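Local coordinates for protein arginase (Thermus thermophilus, PDB 2EF5) that probably hydrolyses L-arginine to L-ornithine and urea, and binds two manganese ions per subunit, at residues Ser215-Val220 with Asp259-Asn264; Val114-Ala119 with Val162-Val167; Ala121-Pro126 with Met137-Leu142. All coordinates share one frame; numbering follows the deposited sequence.

Overall arrangement
All three contacts converge on the binuclear manganese site. Contacts 1 and 2 pair neighbouring strands of one parallel sheet, with centres about 11 Å apart, and strands 212-217 and 113-117 join them directly: D217 N lies 2.9 Å from V117 O, a probable hydrogen bond. D217 and D118 each bind both manganese ions, which stand 2.9 Å apart. Contact 3 folds the loop that follows strand 113-117 back onto helix 138-142, its centre about 12 Å from that of contact 2. The indole of contact 2 meets it, W116 NE1 being 2.9 Å from D122 OD2. Contacts 1 and 3 do not touch (nearest atoms about 5 Å) but share one manganese ion.

Contact 1: residues Ser215-Val220 with Asp259-Asn264; sequences SLDADV and DLVEVN. With MN (manganese (II) ion), chain G; MN (manganese (II) ion), chain H.
L216 pairs with L260 in parallel register, and three backbone hydrogen bonds join the two segments, the last from A218 just past the strand. L216 N donates to D259 O (2.9 Å), V261 N to L216 O in an almost straight bond (175° at the hydrogen), and A218 N to V261 O (3.1 Å), so the register is kept to the point where segment 215-220 turns into its 3-10 stretch.

The apolar contacts divide between the two sides of the sheet. L216 CD2 meets L260 CD2 at 3.9 Å, and L216 also touches L280 of helix 272-284, while on the metal side V261 CG2 packs against D217 CA.

The metal contacts gather at the strand ends, from D217 onward. Swung out opposite the main-chain nitrogen (chi1 -173°), the D217 carboxylate is directed to the metals, and its single oxygen OD2 bridges both manganese ions. The second oxygen, OD1, accepts from D219 N at 2.8 Å in an Asx turn, met on its anti side and somewhat out of plane; this helps fix the carboxylate's rotation, and D219 OD2 binds one ion at 2.2 Å. D219 OD1 is held by A119 N. E262 bends across D217, its CG 3.1 Å from D217 OD2 and the two carboxylate planes 31° apart. A water also lies between D219 OD2 and E262 OE1, although it cannot serve every nearby acceptor at once. Apart from these ligands, in the second shell, S215 OG and E262 OE2 hydrogen-bond to NE2 and the backbone N of H96, another metal ligand.

Such a concentration of carboxylates is probably tolerable because the two cations offset much of the negative charge, while the backbone N-H bonded to D217 OD1 leaves the other oxygen turned to the metals.

Contact 2: residues Val114-Ala119 with Val162-Val167; sequences VVWVDA and VVLVGV. With MN (manganese (II) ion), chain H; MN (manganese (II) ion), chain G.
W116 and L164 run together in a common direction and make the tightest apolar contact between the paired strands: L164 CD2 is 3.3 Å from W116 CD1 and also reaches W116 CB, coming obliquely to the indole. On the same face V114 CB touches V162 CG2 at 4.2 Å; on the reverse face V115 and V165 meet under helix 196-206.

Backbone bonds alternate along the parallel strands. V163 N donates to V114 O, W116 N to V163 O and V165 N to W116 O, each at 2.9 Å, and D118 N closes the series on V165 O at 3.2 Å. Segment 162-167 then bends at G166, whose positive phi (94°) suits glycine.

The metal ligand D118 lies just past the strand. Extended away from its own N (chi1 -157°), its carboxylate spans the two manganese ions, OD1 binding one at 2.2 Å and OD2 the other at 2.1 Å; H120 N also bonds OD1. The W116 ring stacks with H96 and its NE1 holds D122, making it a second-shell residue. Ligands set at the C-terminal ends of parallel strands, here beginning the DAHAD sequence, are characteristic of the arginase alpha/beta fold.

Contact 3: residues Ala121-Pro126 with Met137-Leu142; sequences ADFNTP and MPLAVL. With MN (manganese (II) ion), chain H.
F123 and L139 cross at the edge of the phenyl ring, where L139 CG lies in the ring plane, 3.7 Å from F123 CD1. A140 takes one face instead: its CA sits 4.0 Å from the ring centroid, a CH-pi contact displaced toward the rim. Replacing F123 by an alanine is likely to leave A140 and L139 without this cover and open a gap toward L178 of helix 172-181.

D122 faces the start of the helix. Its CB rests on P138 CG at 3.7 Å, while its carbonyl O receives two weak hydrogen bonds, from L139 N (3.1 Å) and A140 N (3.4 Å), both in the first helical turn. With CG beside the backbone N (chi1 -63°), the carboxylate turns away to the metal, OD2, the oxygen that W116 also contacts, binding one manganese ion at 2.2 Å.

M137, at the N-cap position, runs alongside the departing loop. Its CB lies 3.0 Å from N124 O, and the chain, bent at its last torsion, brings CE against T125 O and P126. The metal-binding loop of the arginase DAHAD motif thus lies over the N-terminus of helix 138-142, which bonds weakly to the carbonyl of its final aspartate.

Contact 1: residues Ser215-Val220 with Asp259-Asn264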
loop_
_atom_site.group_PDB
_atom_site.type_symbol
_atom_site.label_atom_id
_atom_site.label_comp_id
_atom_site.label_asym_id
_atom_site.label_seq_id
_atom_site.Cartn_x
_atom_site.Cartn_y
_atom_site.Cartn_z
ATOM N N SER A 215 -32.427 -6.679 -10.433
ATOM C CA SER A 215 -32.805 -5.537 -11.246
ATOM C C SER A 215 -31.759 -5.433 -12.347
ATOM O O SER A 215 -30.613 -5.068 -12.098
ATOM C CB SER A 215 -32.837 -4.262 -10.394
ATOM O OG SER A 215 -33.537 -3.238 -11.071
ATOM N N LEU A 216 -32.165 -5.753 -13.569
ATOM C CA LEU A 216 -31.250 -5.744 -14.700
ATOM C C LEU A 216 -31.405 -4.556 -15.645
ATOM O O LEU A 216 -32.414 -4.418 -16.337
ATOM C CB LEU A 216 -31.401 -7.066 -15.475
ATOM C CG LEU A 216 -30.577 -7.307 -16.744
ATOM C CD1 LEU A 216 -29.082 -7.247 -16.430
ATOM C CD2 LEU A 216 -30.950 -8.679 -17.319
ATOM N N ASP A 217 -30.393 -3.692 -15.651
ATOM C CA ASP A 217 -30.370 -2.530 -16.523
ATOM C C ASP A 217 -29.620 -2.979 -17.773
ATOM O O ASP A 217 -28.501 -3.479 -17.682
ATOM C CB ASP A 217 -29.617 -1.372 -15.863
ATOM C CG ASP A 217 -29.721 -0.089 -16.657
ATOM O OD1 ASP A 217 -29.555 -0.139 -17.891
ATOM O OD2 ASP A 217 -29.961 0.977 -16.054
ATOM N N ALA A 218 -30.244 -2.807 -18.933
ATOM C CA ALA A 218 -29.642 -3.221 -20.194
ATOM C C ALA A 218 -28.258 -2.640 -20.419
ATOM O O ALA A 218 -27.432 -3.257 -21.091
ATOM C CB ALA A 218 -30.557 -2.833 -21.363
ATOM N N ASP A 219 -27.994 -1.461 -19.863
ATOM C CA ASP A 219 -26.699 -0.838 -20.078
ATOM C C ASP A 219 -25.519 -1.505 -19.391
ATOM O O ASP A 219 -24.398 -1.051 -19.547
ATOM C CB ASP A 219 -26.735 0.652 -19.717
ATOM C CG ASP A 219 -26.777 0.906 -18.223
ATOM O OD1 ASP A 219 -26.577 -0.023 -17.417
ATOM O OD2 ASP A 219 -27.002 2.071 -17.851
ATOM N N VAL A 220 -25.755 -2.576 -18.634
ATOM C CA VAL A 220 -24.645 -3.261 -17.973
ATOM C C VAL A 220 -23.869 -4.036 -19.038
ATOM O O VAL A 220 -22.679 -4.296 -18.894
ATOM C CB VAL A 220 -25.140 -4.248 -16.883
ATOM C CG1 VAL A 220 -25.793 -5.463 -17.522
ATOM C CG2 VAL A 220 -23.980 -4.663 -16.000
ATOM N N ASP A 259 -36.512 -7.134 -12.710
ATOM C CA ASP A 259 -36.822 -5.936 -13.495
ATOM C C ASP A 259 -35.943 -6.013 -14.740
ATOM O O ASP A 259 -34.768 -6.363 -14.646
ATOM C CB ASP A 259 -36.447 -4.619 -12.795
ATOM C CG ASP A 259 -37.045 -4.473 -11.415
ATOM O OD1 ASP A 259 -38.193 -4.893 -11.193
ATOM O OD2 ASP A 259 -36.347 -3.906 -10.554
ATOM N N LEU A 260 -36.511 -5.677 -15.894
ATOM C CA LEU A 260 -35.776 -5.637 -17.160
ATOM C C LEU A 260 -35.993 -4.192 -17.586
ATOM O O LEU A 260 -37.043 -3.849 -18.123
ATOM C CB LEU A 260 -36.388 -6.595 -18.182
ATOM C CG LEU A 260 -36.328 -8.085 -17.843
ATOM C CD1 LEU A 260 -37.019 -8.874 -18.951
ATOM C CD2 LEU A 260 -34.873 -8.533 -17.705
ATOM N N VAL A 261 -35.006 -3.340 -17.333
ATOM C CA VAL A 261 -35.155 -1.919 -17.612
ATOM C C VAL A 261 -34.188 -1.267 -18.590
ATOM O O VAL A 261 -33.215 -1.867 -19.033
ATOM C CB VAL A 261 -35.060 -1.108 -16.294
ATOM C CG1 VAL A 261 -36.087 -1.618 -15.275
ATOM C CG2 VAL A 261 -33.650 -1.238 -15.714
ATOM N N GLU A 262 -34.495 -0.008 -18.894
ATOM C CA GLU A 262 -33.700 0.856 -19.759
ATOM C C GLU A 262 -33.518 0.444 -21.225
ATOM O O GLU A 262 -32.604 0.921 -21.898
ATOM C CB GLU A 262 -32.339 1.101 -19.098
ATOM C CG GLU A 262 -32.415 1.851 -17.755
ATOM C CD GLU A 262 -32.692 3.346 -17.916
ATOM O OE1 GLU A 262 -32.117 3.960 -18.835
ATOM O OE2 GLU A 262 -33.467 3.915 -17.117
ATOM N N VAL A 263 -34.377 -0.434 -21.725
ATOM C CA VAL A 263 -34.294 -0.826 -23.128
ATOM C C VAL A 263 -34.849 0.351 -23.949
ATOM O O VAL A 263 -35.968 0.809 -23.709
ATOM C CB VAL A 263 -35.137 -2.099 -23.407
ATOM C CG1 VAL A 263 -35.128 -2.418 -24.894
ATOM C CG2 VAL A 263 -34.578 -3.273 -22.615
ATOM N N ASN A 264 -34.066 0.839 -24.907
ATOM C CA ASN A 264 -34.484 1.971 -25.736
ATOM C C ASN A 264 -34.415 1.574 -27.207
ATOM O O ASN A 264 -33.373 1.697 -27.846
ATOM C CB ASN A 264 -33.572 3.175 -25.485
ATOM C CG ASN A 264 -34.122 4.462 -26.082
ATOM O OD1 ASN A 264 -34.878 4.435 -27.048
ATOM N ND2 ASN A 264 -33.730 5.599 -25.510
HETATM MN MN MN G . -27.865 2.302 -15.825
HETATM MN MN MN H . -29.967 1.931 -13.798
HETATM O O HOH W 1 -29.536 2.682 -19.236
#

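Contact 2: residues Val114-Ala119 with Val162-Val167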
loop_
_atom_site.group_PDB
_atom_site.type_symbol
_atom_site.label_atom_id
_atom_site.label_comp_id
_atom_site.label_asym_id
_atom_site.label_seq_id
_atom_site.Cartn_x
_atom_site.Cartn_y
_atom_site.Cartn_z
ATOM N N VAL A 114 -31.021 -7.403 -2.807
ATOM C CA VAL A 114 -31.163 -6.762 -4.110
ATOM C C VAL A 114 -29.876 -6.853 -4.916
ATOM O O VAL A 114 -28.829 -6.383 -4.483
ATOM C CB VAL A 114 -31.541 -5.270 -3.963
ATOM C CG1 VAL A 114 -31.587 -4.589 -5.348
ATOM C CG2 VAL A 114 -32.886 -5.143 -3.260
ATOM N N VAL A 115 -29.958 -7.467 -6.089
ATOM C CA VAL A 115 -28.804 -7.594 -6.968
ATOM C C VAL A 115 -29.051 -6.593 -8.099
ATOM O O VAL A 115 -29.905 -6.815 -8.957
ATOM C CB VAL A 115 -28.692 -9.033 -7.537
ATOM C CG1 VAL A 115 -27.433 -9.158 -8.397
ATOM C CG2 VAL A 115 -28.647 -10.052 -6.390
ATOM N N TRP A 116 -28.314 -5.483 -8.076
ATOM C CA TRP A 116 -28.459 -4.410 -9.061
ATOM C C TRP A 116 -27.374 -4.577 -10.122
ATOM O O TRP A 116 -26.197 -4.311 -9.872
ATOM C CB TRP A 116 -28.336 -3.067 -8.331
ATOM C CG TRP A 116 -28.954 -1.874 -9.000
ATOM C CD1 TRP A 116 -28.342 -1.007 -9.868
ATOM C CD2 TRP A 116 -30.292 -1.364 -8.802
ATOM N NE1 TRP A 116 -29.205 0.020 -10.204
ATOM C CE2 TRP A 116 -30.385 -0.172 -9.569
ATOM C CE3 TRP A 116 -31.379 -1.791 -8.034
ATOM C CZ2 TRP A 116 -31.582 0.588 -9.599
ATOM C CZ3 TRP A 116 -32.564 -1.029 -8.078
ATOM C CH2 TRP A 116 -32.644 0.153 -8.847
ATOM N N VAL A 117 -27.780 -5.046 -11.297
ATOM C CA VAL A 117 -26.856 -5.311 -12.401
ATOM C C VAL A 117 -27.008 -4.126 -13.334
ATOM O O VAL A 117 -27.957 -4.035 -14.119
ATOM C CB VAL A 117 -27.228 -6.651 -13.076
ATOM C CG1 VAL A 117 -26.095 -7.134 -13.958
ATOM C CG2 VAL A 117 -27.549 -7.678 -11.997
ATOM N N ASP A 118 -26.027 -3.235 -13.258
ATOM C CA ASP A 118 -26.105 -1.971 -13.960
ATOM C C ASP A 118 -24.723 -1.382 -14.199
ATOM O O ASP A 118 -23.790 -1.650 -13.442
ATOM C CB ASP A 118 -26.865 -1.046 -13.022
ATOM C CG ASP A 118 -27.525 0.098 -13.712
ATOM O OD1 ASP A 118 -26.884 0.781 -14.539
ATOM O OD2 ASP A 118 -28.708 0.311 -13.377
ATOM N N ALA A 119 -24.597 -0.551 -15.233
ATOM C CA ALA A 119 -23.323 0.107 -15.509
ATOM C C ALA A 119 -23.219 1.276 -14.527
ATOM O O ALA A 119 -22.131 1.814 -14.299
ATOM C CB ALA A 119 -23.283 0.627 -16.935
ATOM N N VAL A 162 -27.718 -5.148 -0.290
ATOM C CA VAL A 162 -27.643 -4.707 -1.680
ATOM C C VAL A 162 -26.265 -5.006 -2.266
ATOM O O VAL A 162 -25.247 -4.838 -1.602
ATOM C CB VAL A 162 -27.893 -3.183 -1.815
ATOM C CG1 VAL A 162 -27.629 -2.728 -3.265
ATOM C CG2 VAL A 162 -29.329 -2.845 -1.410
ATOM N N VAL A 163 -26.239 -5.466 -3.510
ATOM C CA VAL A 163 -24.980 -5.747 -4.191
ATOM C C VAL A 163 -25.096 -5.211 -5.610
ATOM O O VAL A 163 -26.067 -5.496 -6.304
ATOM C CB VAL A 163 -24.664 -7.272 -4.259
ATOM C CG1 VAL A 163 -23.338 -7.489 -4.968
ATOM C CG2 VAL A 163 -24.594 -7.874 -2.854
ATOM N N LEU A 164 -24.115 -4.408 -6.013
ATOM C CA LEU A 164 -24.071 -3.829 -7.348
ATOM C C LEU A 164 -23.071 -4.647 -8.156
ATOM O O LEU A 164 -21.991 -4.967 -7.660
ATOM C CB LEU A 164 -23.601 -2.374 -7.282
ATOM C CG LEU A 164 -24.621 -1.303 -6.889
ATOM C CD1 LEU A 164 -23.918 -0.003 -6.490
ATOM C CD2 LEU A 164 -25.545 -1.062 -8.078
ATOM N N VAL A 165 -23.427 -4.976 -9.395
ATOM C CA VAL A 165 -22.546 -5.762 -10.253
ATOM C C VAL A 165 -22.455 -5.153 -11.644
ATOM O O VAL A 165 -23.477 -4.872 -12.271
ATOM C CB VAL A 165 -23.059 -7.227 -10.400
ATOM C CG1 VAL A 165 -22.083 -8.046 -11.252
ATOM C CG2 VAL A 165 -23.244 -7.868 -9.026
ATOM N N GLY A 166 -21.226 -4.951 -12.113
ATOM C CA GLY A 166 -21.002 -4.408 -13.442
ATOM C C GLY A 166 -20.823 -2.906 -13.536
ATOM O O GLY A 166 -20.706 -2.371 -14.634
ATOM N N VAL A 167 -20.786 -2.223 -12.395
ATOM C CA VAL A 167 -20.652 -0.771 -12.388
ATOM C C VAL A 167 -19.362 -0.273 -13.031
ATOM O O VAL A 167 -18.285 -0.818 -12.787
ATOM C CB VAL A 167 -20.756 -0.219 -10.945
ATOM C CG1 VAL A 167 -20.479 1.263 -10.930
ATOM C CG2 VAL A 167 -22.143 -0.496 -10.394
HETATM MN MN MN H . -29.967 1.931 -13.798
HETATM MN MN MN G . -27.865 2.302 -15.825
#

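Contact 3: residues Ala121-Pro126 with Met137-Leu142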
loop_
_atom_site.group_PDB
_atom_site.type_symbol
_atom_site.label_atom_id
_atom_site.label_comp_id
_atom_site.label_asym_id
_atom_site.label_seq_id
_atom_site.Cartn_x
_atom_site.Cartn_y
_atom_site.Cartn_z
ATOM N N ALA A 121 -24.713 3.046 -10.594
ATOM C CA ALA A 121 -25.132 2.667 -9.248
ATOM C C ALA A 121 -26.507 3.208 -8.873
ATOM O O ALA A 121 -27.134 2.705 -7.941
ATOM C CB ALA A 121 -24.101 3.143 -8.235
ATOM N N ASP A 122 -26.970 4.222 -9.598
ATOM C CA ASP A 122 -28.269 4.839 -9.329
ATOM C C ASP A 122 -28.404 5.113 -7.836
ATOM O O ASP A 122 -29.477 4.920 -7.255
ATOM C CB ASP A 122 -29.413 3.922 -9.772
ATOM C CG ASP A 122 -29.409 3.661 -11.265
ATOM O OD1 ASP A 122 -29.129 4.603 -12.035
ATOM O OD2 ASP A 122 -29.699 2.518 -11.665
ATOM N N PHE A 123 -27.312 5.569 -7.229
ATOM C CA PHE A 123 -27.282 5.841 -5.803
ATOM C C PHE A 123 -27.172 7.333 -5.467
ATOM O O PHE A 123 -26.635 7.703 -4.418
ATOM C CB PHE A 123 -26.118 5.085 -5.167
ATOM C CG PHE A 123 -26.411 4.565 -3.785
ATOM C CD1 PHE A 123 -27.248 3.474 -3.603
ATOM C CD2 PHE A 123 -25.849 5.169 -2.668
ATOM C CE1 PHE A 123 -27.522 2.987 -2.325
ATOM C CE2 PHE A 123 -26.112 4.698 -1.389
ATOM C CZ PHE A 123 -26.951 3.603 -1.212
ATOM N N ASN A 124 -27.673 8.185 -6.354
ATOM C CA ASN A 124 -27.634 9.631 -6.128
ATOM C C ASN A 124 -28.798 10.099 -5.256
ATOM O O ASN A 124 -29.808 9.407 -5.108
ATOM C CB ASN A 124 -27.695 10.385 -7.465
ATOM C CG ASN A 124 -26.334 10.560 -8.107
ATOM O OD1 ASN A 124 -26.162 10.309 -9.301
ATOM N ND2 ASN A 124 -25.363 11.009 -7.322
ATOM N N THR A 125 -28.636 11.279 -4.671
ATOM C CA THR A 125 -29.673 11.900 -3.859
ATOM C C THR A 125 -29.866 13.262 -4.503
ATOM O O THR A 125 -29.086 13.649 -5.374
ATOM C CB THR A 125 -29.230 12.094 -2.396
ATOM O OG1 THR A 125 -27.998 12.826 -2.355
ATOM C CG2 THR A 125 -29.052 10.753 -1.716
ATOM N N PRO A 126 -30.911 14.003 -4.107
ATOM C CA PRO A 126 -31.096 15.317 -4.729
ATOM C C PRO A 126 -29.843 16.170 -4.577
ATOM O O PRO A 126 -29.522 16.988 -5.438
ATOM C CB PRO A 126 -32.290 15.881 -3.972
ATOM C CG PRO A 126 -33.113 14.649 -3.720
ATOM C CD PRO A 126 -32.057 13.661 -3.247
ATOM N N MET A 137 -31.459 7.852 -9.046
ATOM C CA MET A 137 -31.537 7.783 -7.585
ATOM C C MET A 137 -32.372 6.629 -6.996
ATOM O O MET A 137 -32.434 6.488 -5.775
ATOM C CB MET A 137 -32.130 9.088 -7.026
ATOM C CG MET A 137 -31.909 10.333 -7.866
ATOM S SD MET A 137 -32.816 11.764 -7.204
ATOM C CE MET A 137 -31.687 13.092 -7.617
ATOM N N PRO A 138 -32.991 5.777 -7.836
ATOM C CA PRO A 138 -33.805 4.694 -7.266
ATOM C C PRO A 138 -33.197 3.773 -6.215
ATOM O O PRO A 138 -33.865 3.436 -5.238
ATOM C CB PRO A 138 -34.279 3.932 -8.504
ATOM C CG PRO A 138 -33.143 4.093 -9.445
ATOM C CD PRO A 138 -32.799 5.561 -9.283
ATOM N N LEU A 139 -31.953 3.345 -6.411
ATOM C CA LEU A 139 -31.336 2.447 -5.445
ATOM C C LEU A 139 -31.099 3.165 -4.125
ATOM O O LEU A 139 -31.214 2.567 -3.064
ATOM C CB LEU A 139 -30.017 1.877 -5.982
ATOM C CG LEU A 139 -29.365 0.780 -5.121
ATOM C CD1 LEU A 139 -30.379 -0.311 -4.803
ATOM C CD2 LEU A 139 -28.175 0.186 -5.859
ATOM N N ALA A 140 -30.759 4.446 -4.194
ATOM C CA ALA A 140 -30.540 5.227 -2.979
ATOM C C ALA A 140 -31.874 5.278 -2.242
ATOM O O ALA A 140 -31.959 4.918 -1.072
ATOM C CB ALA A 140 -30.075 6.630 -3.330
ATOM N N VAL A 141 -32.918 5.707 -2.945
ATOM C CA VAL A 141 -34.255 5.793 -2.368
ATOM C C VAL A 141 -34.642 4.473 -1.702
ATOM O O VAL A 141 -35.055 4.448 -0.541
ATOM C CB VAL A 141 -35.308 6.129 -3.452
ATOM C CG1 VAL A 141 -36.711 6.024 -2.874
ATOM C CG2 VAL A 141 -35.066 7.525 -3.991
ATOM N N LEU A 142 -34.515 3.374 -2.437
ATOM C CA LEU A 142 -34.853 2.065 -1.892
ATOM C C LEU A 142 -34.066 1.800 -0.619
ATOM O O LEU A 142 -34.534 1.091 0.274
ATOM C CB LEU A 142 -34.555 0.962 -2.911
ATOM C CG LEU A 142 -35.536 0.850 -4.078
ATOM C CD1 LEU A 142 -34.943 -0.039 -5.165
ATOM C CD2 LEU A 142 -36.867 0.274 -3.582
HETATM MN MN MN H . -29.967 1.931 -13.798
#